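Aldehyde dehydrogenase family protein (Pseudomonas syringae pv. tomato, PDB 5IUV) is an NAD(+)-dependent indole-3-acetaldehyde dehydrogenase that probably oxidises indole-3-acetaldehyde to the auxin indole-3-acetic acid, contributing to virulence of the bacterium. Local coordinates at residues Gly73-Leu78 and Ala85-Phe90; Glu95-Glu100 and Ala200-Gln205. All coordinates share one frame; numbering follows the deposited sequence.

From the N terminus, the chain leaves helix 56-72, runs through the loop that holds 73-78 and enters helix 80-96. Contact 1 folds this loop back onto the helix that follows it, with six residues, mostly the start of that helix, between its segments. Further along the same helix lies contact 2, which opens after contact 1 has closed, so the two follow in series. It spans 99 residues, including helix 113-134, helix 170-183 and the parallel strands 149-164 and 187-191, and brings the junction of helices 80-96 and 98-109 against helix 198-210. The centres are about 18 Å apart, yet Phe-90 CE1 packs 3.9 Å from Ile-203 O, so helices 80-96 and 198-210 also meet there.

Contact 1: residues Gly73-Leu78 and Ala85-Phe90; sequences GAWSRL and ATMIRF
Trp-75 NE1 gives its hydrogen to the carbonyl oxygen of Leu-182 in helix 170-183, and the indole fixed in this way carries its six-membered ring to Thr-86 and Met-87. CG of Trp-75 lies anti to the backbone N (chi1 178°), which sends the ring out of the loop although the residue's backbone stays distant: its CA is 10.1 Å from the CA of Thr-86. Trp-75 CZ3 meets the methyl CG2 of Thr-86 at 3.7 Å, and Thr-86 CB is equally near that ring carbon. The threonine hydroxyl turns back along its own helix, where OG1 bonds to Lys-82 O. Met-87 crosses the indole at about a right angle; its chain bends at chi2, which sets SD 4.0 Å from Trp-75 CZ2. The sulfur stands 5.1 Å from the centroid of the six-membered ring, 72° off the normal, an oblique Met-aromatic contact. Trp-75 itself opens a type I turn, closed by the hydrogen bond from Leu-78 N to Trp-75 O at 3.2 Å. Ile-212, Pro-213 and Val-216 also pack on the indole, so the helix 56-72 to helix 80-96 connection is tied to the loop following helix 198-210. Since both NE1 and OG1 have carbonyl partners outside the pair, what passes between the segments is apolar, probably mostly dispersion: methyl and sulfur against an aromatic ring in a buried setting.

Contact 2: residues Glu95-Glu100 and Ala200-Gln205; sequences EQNAEE and AIRIAQ
Glu-100 and Arg-202 form a salt bridge in which two nitrogens of the guanidinium serve the two oxygens of one carboxylate unequally. The stronger bond runs from Arg-202 NE to Glu-100 OE2, 2.9 Å long with an N-H...O angle of 161°. Its acceptor lies close to the guanidinium plane, but the donor comes to OE2 from above the plane of the carboxylate. The second, from Arg-202 NH2 to Glu-100 OE1, is weak at 3.3 Å. The two planes are turned 51° against each other, so the pairing departs from the coplanar, two-bond arrangement. Glu-100 reaches across with a fully extended chain, whereas Arg-202 bends at chi2 (66°) to present its NE and NH2 side.

The bridge joins the N-terminal turn of helix 98-109 to helix 198-210, the helix of the beta-alpha-beta crossover between the parallel strands 187-191 and 217-219 in the Rossmann-like sheet of the aldehyde dehydrogenase fold. Leu-101 and Leu-104 of helix 98-109 also touch Arg-202.

Arg-202 NH2 has a further acceptor: a water 3.0 Å away, lying in the guanidinium plane. That water in turn donates to Asn-97 OD1 at 2.8 Å, spanning a direct OD1 to Arg-202 NH2 separation of 4.0 Å. Asn-97 sits in the N-cap position of helix 98-109 without making a side-chain capping bond; its ND2 instead donates backwards to Leu-93 O in helix 80-96, while OD1 takes the water.

Contact 1: residues Gly73-Leu78 and Ala85-Phe90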
loop_
_atom_site.group_PDB
_atom_site.type_symbol
_atom_site.label_atom_id
_atom_site.label_comp_id
_atom_site.label_asym_id
_atom_site.label_seq_id
_atom_site.Cartn_x
_atom_site.Cartn_y
_atom_site.Cartn_z
ATOM N N GLY A 73 -29.151 4.565 1.973
ATOM C CA GLY A 73 -28.063 3.906 2.676
ATOM C C GLY A 73 -28.274 2.419 2.910
ATOM O O GLY A 73 -27.462 1.778 3.579
ATOM N N ALA A 74 -29.358 1.869 2.364
ATOM C CA ALA A 74 -29.687 0.454 2.551
ATOM C C ALA A 74 -28.535 -0.451 2.120
ATOM O O ALA A 74 -28.266 -1.480 2.746
ATOM C CB ALA A 74 -30.961 0.096 1.779
ATOM N N TRP A 75 -27.852 -0.046 1.055
ATOM C CA TRP A 75 -26.689 -0.759 0.547
ATOM C C TRP A 75 -25.422 0.093 0.707
ATOM O O TRP A 75 -24.373 -0.407 1.111
ATOM C CB TRP A 75 -26.914 -1.145 -0.921
ATOM C CG TRP A 75 -25.761 -1.860 -1.588
ATOM C CD1 TRP A 75 -24.939 -1.360 -2.561
ATOM C CD2 TRP A 75 -25.325 -3.206 -1.350
ATOM N NE1 TRP A 75 -24.017 -2.306 -2.939
ATOM C CE2 TRP A 75 -24.229 -3.448 -2.208
ATOM C CE3 TRP A 75 -25.751 -4.230 -0.494
ATOM C CZ2 TRP A 75 -23.555 -4.669 -2.234
ATOM C CZ3 TRP A 75 -25.079 -5.445 -0.522
ATOM C CH2 TRP A 75 -23.993 -5.652 -1.385
ATOM N N SER A 76 -25.526 1.383 0.412
ATOM C CA SER A 76 -24.353 2.254 0.415
ATOM C C SER A 76 -23.749 2.472 1.811
ATOM O O SER A 76 -22.586 2.849 1.924
ATOM C CB SER A 76 -24.695 3.608 -0.198
ATOM O OG SER A 76 -25.605 4.308 0.622
ATOM N N ARG A 77 -24.538 2.258 2.859
ATOM C CA ARG A 77 -24.034 2.397 4.227
ATOM C C ARG A 77 -24.115 1.082 5.000
ATOM O O ARG A 77 -23.936 1.054 6.222
ATOM C CB ARG A 77 -24.802 3.490 4.981
ATOM C CG ARG A 77 -24.416 4.899 4.573
ATOM C CD ARG A 77 -25.219 5.943 5.336
ATOM N NE ARG A 77 -25.929 6.818 4.410
ATOM C CZ ARG A 77 -27.243 7.013 4.411
ATOM N NH1 ARG A 77 -28.012 6.415 5.311
ATOM N NH2 ARG A 77 -27.785 7.823 3.516
ATOM N N LEU A 78 -24.388 -0.002 4.282
ATOM C CA LEU A 78 -24.362 -1.336 4.861
ATOM C C LEU A 78 -22.925 -1.709 5.237
ATOM O O LEU A 78 -21.986 -1.382 4.499
ATOM C CB LEU A 78 -24.941 -2.355 3.875
ATOM C CG LEU A 78 -25.182 -3.768 4.411
ATOM C CD1 LEU A 78 -26.298 -3.752 5.466
ATOM C CD2 LEU A 78 -25.509 -4.738 3.279
ATOM N N ALA A 85 -20.659 -10.479 2.253
ATOM C CA ALA A 85 -21.484 -11.687 2.343
ATOM C C ALA A 85 -22.547 -11.734 1.247
ATOM O O ALA A 85 -22.804 -12.782 0.660
ATOM C CB ALA A 85 -22.144 -11.783 3.726
ATOM N N THR A 86 -23.159 -10.589 0.978
ATOM C CA THR A 86 -24.191 -10.500 -0.050
ATOM C C THR A 86 -23.605 -10.721 -1.443
ATOM O O THR A 86 -24.191 -11.436 -2.255
ATOM C CB THR A 86 -24.905 -9.138 0.006
ATOM O OG1 THR A 86 -25.530 -8.993 1.284
ATOM C CG2 THR A 86 -25.970 -9.022 -1.080
ATOM N N MET A 87 -22.443 -10.127 -1.713
ATOM C CA MET A 87 -21.800 -10.287 -3.023
ATOM C C MET A 87 -21.400 -11.737 -3.277
ATOM O O MET A 87 -21.509 -12.241 -4.400
ATOM C CB MET A 87 -20.573 -9.369 -3.149
ATOM C CG MET A 87 -20.906 -7.871 -3.236
ATOM S SD MET A 87 -22.022 -7.446 -4.595
ATOM C CE MET A 87 -21.015 -7.834 -6.031
ATOM N N ILE A 88 -20.957 -12.415 -2.226
ATOM C CA ILE A 88 -20.590 -13.822 -2.326
ATOM C C ILE A 88 -21.830 -14.702 -2.556
ATOM O O ILE A 88 -21.785 -15.632 -3.365
ATOM C CB ILE A 88 -19.800 -14.264 -1.071
ATOM C CG1 ILE A 88 -18.464 -13.515 -1.025
ATOM C CG2 ILE A 88 -19.559 -15.767 -1.066
ATOM C CD1 ILE A 88 -17.703 -13.637 0.316
ATOM N N ARG A 89 -22.943 -14.395 -1.888
ATOM C CA ARG A 89 -24.206 -15.095 -2.165
ATOM C C ARG A 89 -24.683 -14.846 -3.596
ATOM O O ARG A 89 -25.216 -15.747 -4.242
ATOM C CB ARG A 89 -25.306 -14.672 -1.180
ATOM C CG ARG A 89 -25.141 -15.234 0.230
ATOM C CD ARG A 89 -26.431 -15.086 1.043
ATOM N NE ARG A 89 -26.882 -13.696 1.121
ATOM C CZ ARG A 89 -26.476 -12.832 2.048
ATOM N NH1 ARG A 89 -25.607 -13.212 2.976
ATOM N NH2 ARG A 89 -26.942 -11.590 2.051
ATOM N N PHE A 90 -24.491 -13.620 -4.077
ATOM C CA PHE A 90 -24.844 -13.243 -5.450
ATOM C C PHE A 90 -24.062 -14.128 -6.418
ATOM O O PHE A 90 -24.631 -14.726 -7.337
ATOM C CB PHE A 90 -24.543 -11.752 -5.675
ATOM C CG PHE A 90 -25.101 -11.169 -6.972
ATOM C CD1 PHE A 90 -25.892 -11.918 -7.831
ATOM C CD2 PHE A 90 -24.807 -9.854 -7.319
ATOM C CE1 PHE A 90 -26.392 -11.359 -9.020
ATOM C CE2 PHE A 90 -25.302 -9.285 -8.498
ATOM C CZ PHE A 90 -26.092 -10.044 -9.348
#

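Contact 2: residues Glu95-Glu100 and Ala200-Gln205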
loop_
_atom_site.group_PDB
_atom_site.type_symbol
_atom_site.label_atom_id
_atom_site.label_comp_id
_atom_site.label_asym_id
_atom_site.label_seq_id
_atom_site.Cartn_x
_atom_site.Cartn_y
_atom_site.Cartn_z
ATOM N N GLU A 95 -23.689 -19.445 -9.875
ATOM C CA GLU A 95 -23.233 -20.823 -9.986
ATOM C C GLU A 95 -24.390 -21.810 -9.853
ATOM O O GLU A 95 -24.464 -22.795 -10.585
ATOM C CB GLU A 95 -22.161 -21.110 -8.932
ATOM C CG GLU A 95 -20.903 -20.296 -9.141
ATOM C CD GLU A 95 -19.808 -20.646 -8.157
ATOM O OE1 GLU A 95 -20.111 -20.814 -6.954
ATOM O OE2 GLU A 95 -18.642 -20.747 -8.592
ATOM N N GLN A 96 -25.292 -21.539 -8.917
ATOM C CA GLN A 96 -26.444 -22.400 -8.681
ATOM C C GLN A 96 -27.356 -22.449 -9.907
ATOM O O GLN A 96 -27.985 -23.466 -10.174
ATOM C CB GLN A 96 -27.210 -21.914 -7.452
ATOM C CG GLN A 96 -28.470 -22.677 -7.112
ATOM C CD GLN A 96 -29.157 -22.098 -5.885
ATOM O OE1 GLN A 96 -28.515 -21.851 -4.861
ATOM N NE2 GLN A 96 -30.459 -21.852 -5.991
ATOM N N ASN A 97 -27.408 -21.350 -10.657
ATOM C CA ASN A 97 -28.225 -21.288 -11.866
ATOM C C ASN A 97 -27.394 -21.321 -13.145
ATOM O O ASN A 97 -27.814 -20.814 -14.190
ATOM C CB ASN A 97 -29.092 -20.033 -11.842
ATOM C CG ASN A 97 -30.111 -20.064 -10.729
ATOM O OD1 ASN A 97 -31.156 -20.691 -10.863
ATOM N ND2 ASN A 97 -29.806 -19.402 -9.611
ATOM N N ALA A 98 -26.222 -21.943 -13.056
ATOM C CA ALA A 98 -25.236 -21.900 -14.134
ATOM C C ALA A 98 -25.737 -22.484 -15.451
ATOM O O ALA A 98 -25.459 -21.932 -16.511
ATOM C CB ALA A 98 -23.956 -22.620 -13.701
ATOM N N GLU A 99 -26.471 -23.593 -15.396
ATOM C CA GLU A 99 -26.906 -24.239 -16.631
ATOM C C GLU A 99 -27.890 -23.369 -17.410
ATOM O O GLU A 99 -27.775 -23.235 -18.631
ATOM C CB GLU A 99 -27.520 -25.608 -16.332
ATOM C CG GLU A 99 -26.509 -26.617 -15.821
ATOM C CD GLU A 99 -27.128 -27.967 -15.498
ATOM O OE1 GLU A 99 -28.373 -28.064 -15.453
ATOM O OE2 GLU A 99 -26.366 -28.933 -15.290
ATOM N N GLU A 100 -28.844 -22.773 -16.704
ATOM C CA GLU A 100 -29.787 -21.851 -17.330
ATOM C C GLU A 100 -29.080 -20.619 -17.906
ATOM O O GLU A 100 -29.336 -20.229 -19.041
ATOM C CB GLU A 100 -30.860 -21.401 -16.331
ATOM C CG GLU A 100 -31.841 -20.389 -16.914
ATOM C CD GLU A 100 -32.857 -19.860 -15.902
ATOM O OE1 GLU A 100 -32.822 -20.281 -14.725
ATOM O OE2 GLU A 100 -33.697 -19.017 -16.294
ATOM N N ALA A 200 -28.297 -10.510 -18.477
ATOM C CA ALA A 200 -28.427 -9.319 -17.641
ATOM C C ALA A 200 -29.832 -9.203 -17.053
ATOM O O ALA A 200 -29.999 -8.917 -15.870
ATOM C CB ALA A 200 -28.094 -8.066 -18.439
ATOM N N ILE A 201 -30.843 -9.418 -17.888
ATOM C CA ILE A 201 -32.223 -9.371 -17.430
ATOM C C ILE A 201 -32.454 -10.409 -16.335
ATOM O O ILE A 201 -33.087 -10.130 -15.315
ATOM C CB ILE A 201 -33.206 -9.605 -18.606
ATOM C CG1 ILE A 201 -33.243 -8.370 -19.514
ATOM C CG2 ILE A 201 -34.608 -9.934 -18.099
ATOM C CD1 ILE A 201 -33.995 -8.592 -20.823
ATOM N N ARG A 202 -31.906 -11.600 -16.545
ATOM C CA ARG A 202 -32.131 -12.716 -15.632
ATOM C C ARG A 202 -31.455 -12.524 -14.270
ATOM O O ARG A 202 -32.044 -12.854 -13.242
ATOM C CB ARG A 202 -31.660 -14.024 -16.284
ATOM C CG ARG A 202 -31.841 -15.269 -15.416
ATOM C CD ARG A 202 -33.314 -15.592 -15.161
ATOM N NE ARG A 202 -33.449 -16.825 -14.391
ATOM C CZ ARG A 202 -33.589 -16.873 -13.070
ATOM N NH1 ARG A 202 -33.632 -15.753 -12.363
ATOM N NH2 ARG A 202 -33.691 -18.046 -12.456
ATOM N N ILE A 203 -30.236 -11.981 -14.244
ATOM C CA ILE A 203 -29.525 -11.860 -12.966
ATOM C C ILE A 203 -30.055 -10.728 -12.089
ATOM O O ILE A 203 -29.701 -10.648 -10.912
ATOM C CB ILE A 203 -27.997 -11.661 -13.152
ATOM C CG1 ILE A 203 -27.700 -10.361 -13.897
ATOM C CG2 ILE A 203 -27.376 -12.882 -13.845
ATOM C CD1 ILE A 203 -26.234 -9.968 -13.894
ATOM N N ALA A 204 -30.894 -9.853 -12.645
ATOM C CA ALA A 204 -31.533 -8.804 -11.838
ATOM C C ALA A 204 -32.337 -9.421 -10.692
ATOM O O ALA A 204 -32.312 -8.930 -9.561
ATOM C CB ALA A 204 -32.433 -7.925 -12.707
ATOM N N GLN A 205 -33.023 -10.517 -10.991
ATOM C CA GLN A 205 -33.789 -11.257 -9.995
ATOM C C GLN A 205 -32.889 -11.943 -8.972
ATOM O O GLN A 205 -33.191 -11.977 -7.774
ATOM C CB GLN A 205 -34.674 -12.294 -10.684
ATOM C CG GLN A 205 -35.179 -13.385 -9.762
ATOM C CD GLN A 205 -36.334 -12.920 -8.908
ATOM O OE1 GLN A 205 -36.198 -12.740 -7.694
ATOM N NE2 GLN A 205 -37.491 -12.729 -9.538
HETATM O O HOH W 1 -33.506 -19.480 -9.878
#